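Local coordinates for uncharacterized novel protein (PDB 3FJV), which is of unknown function but belongs to the DUF3501 family and is built round an antiparallel sheet, at residues A[115-120]-A[147-152]; A[120-125]-A[152-157]; A[43-48]-A[85-90]. All coordinates share one frame; numbering follows the deposited sequence. Where two conformers were deposited one is given.

Interaction 1: residues A[115-120]-A[147-152]; sequences VFLRVD and LRFELG
Leu117 lays one methyl over the ring of Phe149, and this is the central contact between the two segments. Leu117 CD1 lies 3.6 Å from Phe149 CG and 4.0 Å from the ring centroid. The methyl is 25° off the ring normal, so this is a CH-pi contact over the face, displaced toward the rim on the CG side. The two side chains cross at about a right angle. In Phe149, chi1 of -66° puts CG beside the backbone N, and the near-perpendicular chi2 of -87° presents a face to Leu117.

The far end of the same ring is met differently. Val115 CG1, the branch anti to the backbone N, comes in the ring plane and stops 3.8 Å from Phe149 CZ, an edge contact and not a stacked one. Val115 O also lies near that edge, 3.7 Å from Phe149 CE1. Toward the other end of the segments the packing is looser: Leu117 CD1 to Leu151 CD1 is 4.4 Å, and Val119 CG2 to Leu151 CD2 is 4.5 Å. Val119 also touches Met155 and Leu151 touches Leu159, both on helix 153-160, which continues the apolar layer.

The backbones do not pair directly. Strands 115-119 and 147-150 run in roughly the same direction, with their axes 8.7 Å from each other, too wide for neighbouring strands. Strand 125-129 lies between them, its backbone bonded to strand 115-119 through Val115 with Ala127 and Leu117 with Val125, while Phe149 packs on Ala127. Large residues on the flanking strands thus meet across a small one on the central strand, an arrangement of next-but-one strands on one apolar face of an antiparallel sheet.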
ATOM      1  N   VAL A 115      -6.670  -1.314  17.375  1.00 19.27           N
ATOM      2  CA  VAL A 115      -5.872  -0.342  18.117  1.00 18.61           C
ATOM      3  C   VAL A 115      -6.817   0.521  18.907  1.00 16.20           C
ATOM      4  O   VAL A 115      -7.746   1.071  18.381  1.00 18.59           O
ATOM      5  CB  VAL A 115      -5.014   0.554  17.175  1.00 18.27           C
ATOM      6  CG1 VAL A 115      -4.420   1.771  17.956  1.00 20.32           C
ATOM      7  CG2 VAL A 115      -3.916  -0.294  16.489  1.00 18.39           C
ATOM      8  N   PHE A 116      -6.560   0.667  20.199  1.00 16.85           N
ATOM      9  CA  PHE A 116      -7.418   1.458  21.082  1.00 17.16           C
ATOM     10  C   PHE A 116      -6.663   2.396  21.985  1.00 14.59           C
ATOM     11  O   PHE A 116      -5.523   2.113  22.382  1.00 17.35           O
ATOM     12  CB  PHE A 116      -8.302   0.557  21.938  1.00 18.12           C
ATOM     13  CG  PHE A 116      -7.545  -0.305  22.914  1.00 17.87           C
ATOM     14  CD1 PHE A 116      -7.029  -1.507  22.514  1.00 22.30           C
ATOM     15  CD2 PHE A 116      -7.363   0.097  24.228  1.00 20.87           C
ATOM     16  CE1 PHE A 116      -6.344  -2.321  23.379  1.00 22.29           C
ATOM     17  CE2 PHE A 116      -6.646  -0.712  25.114  1.00 20.53           C
ATOM     18  CZ  PHE A 116      -6.139  -1.928  24.675  1.00 17.73           C
ATOM     19  N   LEU A 117      -7.315   3.505  22.349  1.00 14.64           N
ATOM     20  CA  LEU A 117      -6.814   4.461  23.333  1.00 17.43           C
ATOM     21  C   LEU A 117      -7.633   4.341  24.608  1.00 18.50           C
ATOM     22  O   LEU A 117      -8.829   4.032  24.545  1.00 17.90           O
ATOM     23  CB  LEU A 117      -7.048   5.925  22.831  1.00 19.77           C
ATOM     24  CG  LEU A 117      -6.183   6.617  21.821  1.00 35.41           C
ATOM     25  CD1 LEU A 117      -6.776   7.950  21.390  1.00 17.83           C
ATOM     26  CD2 LEU A 117      -4.826   6.843  22.429  1.00 48.68           C
ATOM     27  N   ARG A 118      -7.057   4.676  25.757  1.00 18.29           N
ATOM     28  CA  ARG A 118      -7.847   4.815  26.982  0.50 20.50           C
ATOM     29  C   ARG A 118      -7.388   6.034  27.769  1.00 21.89           C
ATOM     30  O   ARG A 118      -6.227   6.117  28.170  1.00 21.50           O
ATOM     31  CB  ARG A 118      -7.741   3.561  27.851  0.50 21.39           C
ATOM     32  CG  ARG A 118      -8.732   3.570  29.010  0.50 28.37           C
ATOM     33  CD  ARG A 118      -8.391   2.579  30.108  0.50 25.77           C
ATOM     34  NE  ARG A 118      -8.955   1.254  29.884  0.50 36.06           N
ATOM     35  CZ  ARG A 118     -10.018   0.774  30.526  0.50 39.91           C
ATOM     36  NH1 ARG A 118     -10.652   1.520  31.427  0.50 40.28           N
ATOM     37  NH2 ARG A 118     -10.449  -0.457  30.267  0.50 39.07           N
ATOM     38  N   VAL A 119      -8.299   7.005  27.966  1.00 21.63           N
ATOM     39  CA  VAL A 119      -8.002   8.203  28.768  1.00 19.29           C
ATOM     40  C   VAL A 119      -8.293   7.856  30.205  1.00 21.73           C
ATOM     41  O   VAL A 119      -9.432   7.543  30.553  1.00 21.14           O
ATOM     42  CB  VAL A 119      -8.893   9.414  28.411  1.00 23.45           C
ATOM     43  CG1 VAL A 119      -8.550  10.598  29.315  1.00 21.34           C
ATOM     44  CG2 VAL A 119      -8.750   9.784  26.968  1.00 15.97           C
ATOM     45  N   ASP A 120      -7.277   7.873  31.058  1.00 21.39           N
ATOM     46  CA  ASP A 120      -7.498   7.556  32.495  1.00 26.48           C
ATOM     47  C   ASP A 120      -8.301   6.255  32.663  1.00 24.64           C
ATOM     48  O   ASP A 120      -7.993   5.259  32.040  1.00 27.70           O
ATOM     49  CB  ASP A 120      -8.228   8.764  33.149  1.00 28.60           C
ATOM     50  CG  ASP A 120      -8.069   8.825  34.678  1.00 38.59           C
ATOM     51  OD1 ASP A 120      -7.006   8.413  35.200  1.00 53.91           O
ATOM     52  OD2 ASP A 120      -9.017   9.298  35.344  1.00 50.44           O
ATOM     53  N   LEU A 147      -6.539   6.498  10.796  1.00 12.14           N
ATOM     54  CA  LEU A 147      -7.400   6.180  11.922  1.00 13.22           C
ATOM     55  C   LEU A 147      -8.068   7.447  12.525  1.00 13.82           C
ATOM     56  O   LEU A 147      -7.473   8.565  12.522  1.00 14.64           O
ATOM     57  CB  LEU A 147      -6.607   5.463  13.009  1.00 13.98           C
ATOM     58  CG  LEU A 147      -5.758   4.247  12.658  1.00 19.85           C
ATOM     59  CD1 LEU A 147      -5.110   3.651  13.956  1.00 17.51           C
ATOM     60  CD2 LEU A 147      -6.498   3.231  11.869  1.00 19.47           C
ATOM     61  N   ARG A 148      -9.267   7.251  13.088  1.00 12.44           N
ATOM     62  CA  ARG A 148     -10.002   8.287  13.800  1.00 15.15           C
ATOM     63  C   ARG A 148     -10.352   7.729  15.192  1.00 17.61           C
ATOM     64  O   ARG A 148     -10.867   6.648  15.289  1.00 17.01           O
ATOM     65  CB  ARG A 148     -11.292   8.602  13.027  1.00 16.79           C
ATOM     66  CG  ARG A 148     -12.345   9.407  13.733  1.00 26.74           C
ATOM     67  CD  ARG A 148     -13.426   9.908  12.761  1.00 26.14           C
ATOM     68  NE  ARG A 148     -14.446   8.930  12.364  1.00 19.26           N
ATOM     69  CZ  ARG A 148     -15.523   8.627  13.089  1.00 24.17           C
ATOM     70  NH1 ARG A 148     -15.695   9.172  14.295  1.00 18.58           N
ATOM     71  NH2 ARG A 148     -16.402   7.729  12.637  1.00 23.96           N
ATOM     72  N   PHE A 149     -10.070   8.473  16.255  1.00 14.89           N
ATOM     73  CA  PHE A 149     -10.467   8.074  17.598  1.00 16.89           C
ATOM     74  C   PHE A 149     -11.449   9.128  18.116  1.00 18.13           C
ATOM     75  O   PHE A 149     -11.061  10.277  18.308  1.00 13.48           O
ATOM     76  CB  PHE A 149      -9.236   8.062  18.515  1.00 17.10           C
ATOM     77  CG  PHE A 149      -8.211   7.012  18.175  1.00 14.74           C
ATOM     78  CD1 PHE A 149      -8.299   5.720  18.695  1.00 18.29           C
ATOM     79  CD2 PHE A 149      -7.078   7.352  17.414  1.00 16.35           C
ATOM     80  CE1 PHE A 149      -7.330   4.771  18.387  1.00 18.69           C
ATOM     81  CE2 PHE A 149      -6.108   6.423  17.148  1.00 20.39           C
ATOM     82  CZ  PHE A 149      -6.241   5.124  17.631  1.00 19.82           C
ATOM     83  N   GLU A 150     -12.695   8.747  18.403  1.00 16.19           N
ATOM     84  CA  GLU A 150     -13.694   9.719  18.803  0.50 16.63           C
ATOM     85  C   GLU A 150     -13.787   9.764  20.344  1.00 19.09           C
ATOM     86  O   GLU A 150     -13.932   8.736  21.013  1.00 17.96           O
ATOM     87  CB  GLU A 150     -15.039   9.425  18.121  0.50 19.45           C
ATOM     88  CG  GLU A 150     -15.934  10.670  17.932  0.50 24.53           C
ATOM     89  CD  GLU A 150     -15.490  11.611  16.820  0.50 27.12           C
ATOM     90  OE1 GLU A 150     -14.860  11.178  15.818  0.50 18.67           O
ATOM     91  OE2 GLU A 150     -15.791  12.818  16.947  0.50 40.88           O
ATOM     92  N   LEU A 151     -13.608  10.969  20.905  1.00 16.60           N
ATOM     93  CA  LEU A 151     -13.594  11.141  22.359  1.00 16.06           C
ATOM     94  C   LEU A 151     -14.783  11.925  22.860  1.00 17.01           C
ATOM     95  O   LEU A 151     -15.120  12.994  22.317  1.00 14.68           O
ATOM     96  CB  LEU A 151     -12.305  11.829  22.827  1.00 17.57           C
ATOM     97  CG  LEU A 151     -10.971  11.092  22.980  1.00 27.79           C
ATOM     98  CD1 LEU A 151     -10.533  10.262  21.776  1.00 25.86           C
ATOM     99  CD2 LEU A 151      -9.882  12.152  23.325  1.00 23.52           C
ATOM    100  N   GLY A 152     -15.407  11.407  23.911  1.00 16.60           N
ATOM    101  CA  GLY A 152     -16.539  12.089  24.527  1.00 16.80           C
ATOM    102  C   GLY A 152     -16.083  13.129  25.527  1.00 14.19           C
ATOM    103  O   GLY A 152     -14.901  13.384  25.719  1.00 14.30           O
TER

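Interaction 2: residues A[120-125]-A[152-157]; sequences DDEAPV and GDAMKA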
ATOM      1  N   ASP A 120      -7.277   7.873  31.058  1.00 21.39           N
ATOM      2  CA  ASP A 120      -7.498   7.556  32.495  1.00 26.48           C
ATOM      3  C   ASP A 120      -8.301   6.255  32.663  1.00 24.64           C
ATOM      4  O   ASP A 120      -7.993   5.259  32.040  1.00 27.70           O
ATOM      5  CB  ASP A 120      -8.228   8.764  33.149  1.00 28.60           C
ATOM      6  CG  ASP A 120      -8.069   8.825  34.678  1.00 38.59           C
ATOM      7  OD1 ASP A 120      -7.006   8.413  35.200  1.00 53.91           O
ATOM      8  OD2 ASP A 120      -9.017   9.298  35.344  1.00 50.44           O
ATOM      9  N   ASP A 121      -9.330   6.237  33.505  1.00 26.40           N
ATOM     10  CA  ASP A 121     -10.137   5.013  33.683  1.00 25.70           C
ATOM     11  C   ASP A 121     -11.422   5.024  32.885  1.00 27.09           C
ATOM     12  O   ASP A 121     -12.358   4.329  33.209  1.00 26.08           O
ATOM     13  CB  ASP A 121     -10.455   4.786  35.146  1.00 30.80           C
ATOM     14  CG  ASP A 121     -11.253   5.912  35.736  1.00 36.66           C
ATOM     15  OD1 ASP A 121     -11.276   7.022  35.117  1.00 49.27           O
ATOM     16  OD2 ASP A 121     -11.848   5.691  36.814  1.00 50.48           O
ATOM     17  N   GLU A 122     -11.471   5.766  31.787  1.00 24.25           N
ATOM     18  CA  GLU A 122     -12.707   5.806  31.008  1.00 21.81           C
ATOM     19  C   GLU A 122     -12.745   4.568  30.105  1.00 19.17           C
ATOM     20  O   GLU A 122     -11.744   3.816  30.047  1.00 17.26           O
ATOM     21  CB  GLU A 122     -12.735   7.129  30.223  1.00 17.43           C
ATOM     22  CG  GLU A 122     -12.614   8.375  31.129  1.00 18.75           C
ATOM     23  CD  GLU A 122     -13.874   8.634  31.954  1.00 19.16           C
ATOM     24  OE1 GLU A 122     -14.981   8.348  31.440  1.00 18.72           O
ATOM     25  OE2 GLU A 122     -13.754   9.031  33.124  1.00 25.83           O
ATOM     26  N   ALA A 123     -13.882   4.334  29.438  1.00 21.44           N
ATOM     27  CA  ALA A 123     -13.976   3.224  28.493  1.00 22.28           C
ATOM     28  C   ALA A 123     -12.923   3.368  27.397  1.00 21.97           C
ATOM     29  O   ALA A 123     -12.664   4.492  26.920  1.00 20.37           O
ATOM     30  CB  ALA A 123     -15.352   3.137  27.849  1.00 20.85           C
ATOM     31  N   PRO A 124     -12.346   2.248  26.958  1.00 21.22           N
ATOM     32  CA  PRO A 124     -11.402   2.355  25.840  1.00 20.73           C
ATOM     33  C   PRO A 124     -12.104   2.820  24.561  1.00 19.23           C
ATOM     34  O   PRO A 124     -13.322   2.605  24.411  1.00 14.81           O
ATOM     35  CB  PRO A 124     -10.877   0.945  25.645  1.00 22.97           C
ATOM     36  CG  PRO A 124     -11.570   0.041  26.636  1.00 26.04           C
ATOM     37  CD  PRO A 124     -12.534   0.865  27.449  1.00 26.89           C
ATOM     38  N   VAL A 125     -11.353   3.497  23.695  1.00 17.50           N
ATOM     39  CA  VAL A 125     -11.830   3.957  22.385  1.00 17.81           C
ATOM     40  C   VAL A 125     -11.042   3.288  21.241  1.00 16.14           C
ATOM     41  O   VAL A 125      -9.852   3.497  21.054  1.00 18.12           O
ATOM     42  CB  VAL A 125     -11.791   5.504  22.247  1.00 17.66           C
ATOM     43  CG1 VAL A 125     -12.031   5.954  20.722  1.00 19.77           C
ATOM     44  CG2 VAL A 125     -12.806   6.132  23.205  1.00 23.15           C
ATOM     45  N   GLY A 152     -15.407  11.407  23.911  1.00 16.60           N
ATOM     46  CA  GLY A 152     -16.539  12.089  24.527  1.00 16.80           C
ATOM     47  C   GLY A 152     -16.083  13.129  25.527  1.00 14.19           C
ATOM     48  O   GLY A 152     -14.901  13.384  25.719  1.00 14.30           O
ATOM     49  N   ASP A 153     -17.048  13.765  26.154  1.00 13.56           N
ATOM     50  CA  ASP A 153     -16.778  14.916  26.983  1.00 13.73           C
ATOM     51  C   ASP A 153     -15.938  14.595  28.185  1.00 12.47           C
ATOM     52  O   ASP A 153     -14.969  15.311  28.461  1.00 15.67           O
ATOM     53  CB  ASP A 153     -18.096  15.619  27.424  1.00 13.09           C
ATOM     54  CG  ASP A 153     -17.823  16.907  28.169  1.00 11.29           C
ATOM     55  OD1 ASP A 153     -17.239  17.834  27.597  1.00 16.03           O
ATOM     56  OD2 ASP A 153     -18.234  16.985  29.335  1.00 12.14           O
ATOM     57  N   ALA A 154     -16.303  13.526  28.896  1.00 15.01           N
ATOM     58  CA  ALA A 154     -15.563  13.132  30.082  1.00 15.06           C
ATOM     59  C   ALA A 154     -14.089  12.841  29.738  1.00 15.79           C
ATOM     60  O   ALA A 154     -13.202  13.246  30.459  1.00 16.63           O
ATOM     61  CB  ALA A 154     -16.288  11.954  30.849  1.00 14.71           C
HETATM   62  N   MSE A 155     -13.827  12.213  28.590  1.00 14.74           N
HETATM   63  CA  MSE A 155     -12.465  11.953  28.143  1.00 16.59           C
HETATM   64  C   MSE A 155     -11.711  13.187  27.744  1.00 16.27           C
HETATM   65  O   MSE A 155     -10.548  13.367  28.087  1.00 18.00           O
HETATM   66  CB  MSE A 155     -12.522  10.972  26.956  1.00 16.22           C
HETATM   67  CG  MSE A 155     -13.086   9.638  27.307  1.00 18.33           C
HETATM   68 SE   MSE A 155     -13.280   8.666  25.621  0.75 13.21          SE
HETATM   69  CE  MSE A 155     -14.566   7.301  26.338  1.00 21.60           C
ATOM     70  N   LYS A 156     -12.393  14.108  27.049  1.00 17.37           N
ATOM     71  CA  LYS A 156     -11.778  15.351  26.719  1.00 15.08           C
ATOM     72  C   LYS A 156     -11.373  16.128  27.993  1.00 15.16           C
ATOM     73  O   LYS A 156     -10.288  16.718  28.052  1.00 18.47           O
ATOM     74  CB  LYS A 156     -12.713  16.227  25.877  1.00 17.67           C
ATOM     75  CG  LYS A 156     -12.904  15.830  24.453  1.00 20.61           C
ATOM     76  CD  LYS A 156     -13.684  16.978  23.821  1.00 25.62           C
ATOM     77  CE  LYS A 156     -14.239  16.676  22.516  1.00 30.82           C
ATOM     78  NZ  LYS A 156     -15.210  17.757  22.144  1.00 24.28           N
ATOM     79  N   ALA A 157     -12.255  16.164  28.984  1.00 13.74           N
ATOM     80  CA  ALA A 157     -11.977  16.916  30.198  1.00 15.80           C
ATOM     81  C   ALA A 157     -10.666  16.358  30.842  1.00 18.16           C
ATOM     82  O   ALA A 157      -9.746  17.118  31.234  1.00 16.45           O
ATOM     83  CB  ALA A 157     -13.141  16.807  31.185  1.00 15.09           C
TER
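Glu122 and Met155 bring the two backbones nearest, their CA atoms 6.8 Å apart. Segment 120-125 is an irregular turn that leads into Val125, whereas 152-157 is the first turn of a helix with Gly152 at the N-cap; Lys156 N donates to Gly152 O at 2.9 Å. The loop passes beside this helix start.

Met155, modelled as selenomethionine, carries the contact. Its chain is extended beyond CG (chi2 173°), so its atoms reach three loop residues. CG sits 3.9 Å from Glu122 CB, SE 3.5 Å from Val125 CG2, and CE 3.4 Å from Ala123 O. On Val125 it is the branch anti to the carbonyl carbon that touches, meeting both SE and CE.

Glu122 bends at chi2 (-72°), bringing OE1 to 3.9 Å from Ala154 CB, a plain van der Waals contact. The polar end has its stronger partner further along helix 153-160, where Glu122 OE2 forms a salt bridge with Lys158, as do Asp120 OD2 and Asp121 OD1. One lysine thus gathers three acidic side chains, while Met155 packs the connection of the 115-119/125-129 beta-hairpin against the first turn of a surface helix.

Interaction 3: residues A[43-48]-A[85-90]; sequences LLFEDE and SNLKAT
Thr90 OG1 donates to Glu46 OE2 at 2.6 Å, the shortest polar contact between the segments. The hydroxyl reaches the anti side of the carboxylate and lies 20° out of its plane. Glu46 is bent at chi2, which brings its carboxylate back beside Thr90; its other oxygen, OE1, is hydrogen-bonded to Thr50 OG1. Two hydroxyls therefore hold this buried carboxylate, which would be expected to stabilise its charge.

The backbone ladder follows. Leu44 and Thr90 form an antiparallel hydrogen-bonded pair, Leu44 N to Thr90 O and Thr90 N to Leu44 O, each 2.9 Å. Beyond the non-hydrogen-bonded pair of Phe45 and Ala89, Glu46 N donates to Lys88 O at 2.8 Å in a nearly straight bond, with an N-H...O angle of 169°. A water continues the link past that point, accepting from Lys88 N at 2.8 Å and lying 2.9 Å from Glu46 O. The amine of Lys88 turns elsewhere, to Val81 O and Pro79 O.

On the face carrying Phe45 and Ala89 the packing is apolar. Ala89 CB sits over the Phe45 ring, 4.1 Å from its centroid and 18° off the normal, a CH-pi contact. Leu87 CB meets the edge of that ring, and Leu43 CD2 comes to 3.7 Å from Ala89 CB. Leu189 of helix 183-190 touches both Phe45 and Leu87, so the helix packs on this face. On the opposite face, Thr90 also packs on Thr99 of the second subunit. The whole is an antiparallel strand pair in the central sheet, its two strands joined along the chain by helices 48-62 and 67-77.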
ATOM      1  N   LEU A  43       2.305   5.009  15.143  1.00 17.69           N
ATOM      2  CA  LEU A  43       1.190   5.937  14.936  1.00 19.35           C
ATOM      3  C   LEU A  43       1.741   7.362  14.957  1.00 18.84           C
ATOM      4  O   LEU A  43       2.533   7.709  15.816  1.00 21.02           O
ATOM      5  CB  LEU A  43       0.146   5.888  16.082  1.00 20.15           C
ATOM      6  CG  LEU A  43      -1.000   4.893  16.168  1.00 27.57           C
ATOM      7  CD1 LEU A  43      -1.810   5.230  17.389  1.00 27.65           C
ATOM      8  CD2 LEU A  43      -1.872   4.943  14.935  1.00 30.78           C
ATOM      9  N   LEU A  44       1.301   8.179  14.005  1.00 16.26           N
ATOM     10  CA  LEU A  44       1.560   9.604  14.018  1.00 17.13           C
ATOM     11  C   LEU A  44       0.243  10.292  14.165  1.00 17.00           C
ATOM     12  O   LEU A  44      -0.614  10.204  13.268  1.00 17.30           O
ATOM     13  CB  LEU A  44       2.281  10.090  12.769  1.00 18.82           C
ATOM     14  CG  LEU A  44       2.673  11.597  12.792  1.00 16.68           C
ATOM     15  CD1 LEU A  44       3.832  11.832  13.747  1.00 18.89           C
ATOM     16  CD2 LEU A  44       3.012  12.020  11.348  1.00 15.33           C
ATOM     17  N   PHE A  45       0.071  10.986  15.296  1.00 13.86           N
ATOM     18  CA  PHE A  45      -1.111  11.812  15.490  1.00 14.59           C
ATOM     19  C   PHE A  45      -0.985  13.078  14.661  1.00 14.40           C
ATOM     20  O   PHE A  45      -0.001  13.820  14.777  1.00 14.92           O
ATOM     21  CB  PHE A  45      -1.336  12.094  16.965  1.00 15.44           C
ATOM     22  CG  PHE A  45      -1.827  10.910  17.687  1.00 13.02           C
ATOM     23  CD1 PHE A  45      -3.196  10.646  17.719  1.00 10.85           C
ATOM     24  CD2 PHE A  45      -0.932   9.983  18.247  1.00 17.64           C
ATOM     25  CE1 PHE A  45      -3.701   9.522  18.382  1.00 16.80           C
ATOM     26  CE2 PHE A  45      -1.389   8.849  18.900  1.00 16.36           C
ATOM     27  CZ  PHE A  45      -2.809   8.583  18.948  1.00 21.06           C
ATOM     28  N   GLU A  46      -1.956  13.291  13.790  1.00 12.24           N
ATOM     29  CA  GLU A  46      -1.875  14.327  12.762  1.00 12.78           C
ATOM     30  C   GLU A  46      -2.433  15.674  13.214  1.00 15.95           C
ATOM     31  O   GLU A  46      -3.462  15.749  13.919  1.00 15.66           O
ATOM     32  CB  GLU A  46      -2.547  13.862  11.469  1.00 14.68           C
ATOM     33  CG  GLU A  46      -2.021  12.552  10.931  1.00 15.73           C
ATOM     34  CD  GLU A  46      -0.731  12.652  10.069  1.00 19.69           C
ATOM     35  OE1 GLU A  46      -0.216  13.784   9.877  1.00 14.17           O
ATOM     36  OE2 GLU A  46      -0.312  11.597   9.504  1.00 17.57           O
ATOM     37  N   ASP A  47      -1.750  16.749  12.829  1.00 15.64           N
ATOM     38  CA  ASP A  47      -2.224  18.116  13.105  1.00 16.64           C
ATOM     39  C   ASP A  47      -1.912  19.047  11.923  1.00 17.57           C
ATOM     40  O   ASP A  47      -1.527  18.569  10.848  1.00 15.42           O
ATOM     41  CB  ASP A  47      -1.641  18.629  14.460  1.00 15.36           C
ATOM     42  CG  ASP A  47      -0.098  18.757  14.448  1.00 18.53           C
ATOM     43  OD1 ASP A  47       0.493  18.808  13.324  1.00 14.78           O
ATOM     44  OD2 ASP A  47       0.533  18.821  15.544  1.00 17.07           O
ATOM     45  N   GLU A  48      -2.138  20.359  12.084  1.00 14.28           N
ATOM     46  CA  GLU A  48      -1.905  21.304  10.976  1.00 16.27           C
ATOM     47  C   GLU A  48      -0.465  21.180  10.411  1.00 13.39           C
ATOM     48  O   GLU A  48      -0.237  21.183   9.200  1.00 14.69           O
ATOM     49  CB  GLU A  48      -2.183  22.741  11.409  1.00 15.87           C
ATOM     50  CG  GLU A  48      -2.100  23.732  10.225  1.00 17.72           C
ATOM     51  CD  GLU A  48      -2.291  25.167  10.611  1.00 22.26           C
ATOM     52  OE1 GLU A  48      -1.991  25.540  11.753  1.00 20.88           O
ATOM     53  OE2 GLU A  48      -2.608  25.957   9.718  1.00 21.32           O
ATOM     54  N   SER A  85     -13.562  16.714  18.233  1.00 22.01           N
ATOM     55  CA  SER A  85     -13.908  15.615  19.102  1.00 25.93           C
ATOM     56  C   SER A  85     -13.193  14.313  18.769  1.00 24.75           C
ATOM     57  O   SER A  85     -13.501  13.280  19.345  1.00 25.96           O
ATOM     58  CB  SER A  85     -15.415  15.410  19.076  1.00 26.02           C
ATOM     59  OG  SER A  85     -16.057  16.349  19.934  1.00 33.82           O
ATOM     60  N   ASN A  86     -12.233  14.389  17.859  1.00 20.05           N
ATOM     61  CA  ASN A  86     -11.499  13.217  17.502  0.50 20.92           C
ATOM     62  C   ASN A  86     -10.036  13.472  17.225  1.00 20.22           C
ATOM     63  O   ASN A  86      -9.608  14.515  16.685  1.00 28.02           O
ATOM     64  CB  ASN A  86     -12.121  12.573  16.299  0.50 22.26           C
ATOM     65  CG  ASN A  86     -12.332  13.545  15.209  0.50 24.26           C
ATOM     66  OD1 ASN A  86     -11.600  14.539  15.106  0.50 22.23           O
ATOM     67  ND2 ASN A  86     -13.356  13.316  14.410  0.50 19.67           N
ATOM     68  N   LEU A  87      -9.257  12.511  17.641  1.00 15.65           N
ATOM     69  CA  LEU A  87      -7.847  12.507  17.290  1.00 16.24           C
ATOM     70  C   LEU A  87      -7.734  11.677  15.990  1.00 17.80           C
ATOM     71  O   LEU A  87      -8.464  10.658  15.792  1.00 17.44           O
ATOM     72  CB  LEU A  87      -7.077  11.862  18.413  1.00 13.81           C
ATOM     73  CG  LEU A  87      -7.173  12.523  19.792  1.00 14.43           C
ATOM     74  CD1 LEU A  87      -6.402  11.720  20.878  1.00 12.99           C
ATOM     75  CD2 LEU A  87      -6.651  13.943  19.711  1.00 12.19           C
ATOM     76  N   LYS A  88      -6.860  12.126  15.103  1.00 15.29           N
ATOM     77  CA  LYS A  88      -6.592  11.463  13.827  1.00 16.07           C
ATOM     78  C   LYS A  88      -5.127  11.012  13.805  1.00 16.58           C
ATOM     79  O   LYS A  88      -4.265  11.752  14.248  1.00 17.11           O
ATOM     80  CB  LYS A  88      -6.884  12.402  12.629  1.00 15.40           C
ATOM     81  CG  LYS A  88      -8.284  13.040  12.557  1.00 18.97           C
ATOM     82  CD  LYS A  88      -9.360  12.069  12.349  1.00 21.31           C
ATOM     83  CE  LYS A  88     -10.727  12.764  12.090  1.00 19.97           C
ATOM     84  NZ  LYS A  88     -10.784  13.494  10.804  1.00 11.85           N
ATOM     85  N   ALA A  89      -4.861   9.809  13.276  1.00 16.33           N
ATOM     86  CA  ALA A  89      -3.515   9.227  13.221  1.00 14.98           C
ATOM     87  C   ALA A  89      -3.295   8.389  11.942  1.00 14.58           C
ATOM     88  O   ALA A  89      -4.226   7.825  11.358  1.00 13.99           O
ATOM     89  CB  ALA A  89      -3.177   8.404  14.506  1.00 11.67           C
ATOM     90  N   THR A  90      -2.083   8.450  11.430  1.00 15.63           N
ATOM     91  CA  THR A  90      -1.612   7.563  10.395  1.00 16.77           C
ATOM     92  C   THR A  90      -0.901   6.413  11.112  1.00 16.91           C
ATOM     93  O   THR A  90       0.020   6.628  11.919  1.00 16.84           O
ATOM     94  CB  THR A  90      -0.638   8.293   9.416  1.00 18.32           C
ATOM     95  OG1 THR A  90      -1.346   9.359   8.758  1.00 15.50           O
ATOM     96  CG2 THR A  90      -0.114   7.296   8.374  1.00 16.67           C
TER
HETATM   97  O   HOH W   1      -5.174  14.308  15.814  1.00 20.48           O

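Both segments of interaction 3 (43-48 with 85-90) come first in the sequence; those of interactions 1 and 2 are interleaved after them. Interactions 1 and 2 have centres about 8 Å apart, share Asp120 and Gly152, and join where strand 144-150 runs on into helix 153-160. Interaction 3 lies about 11 Å from interaction 1 in the same sheet: strands 86-93 and 144-150 are neighbours, with Leu147 N 2.7 Å from Ala89 O. Interactions 2 and 3, about 17 Å between centres, meet through Lys156 NZ and Ser85 OG. Interaction 2 lies at the sheet's margin, so the contacts go from near the centre of the chain to its surface.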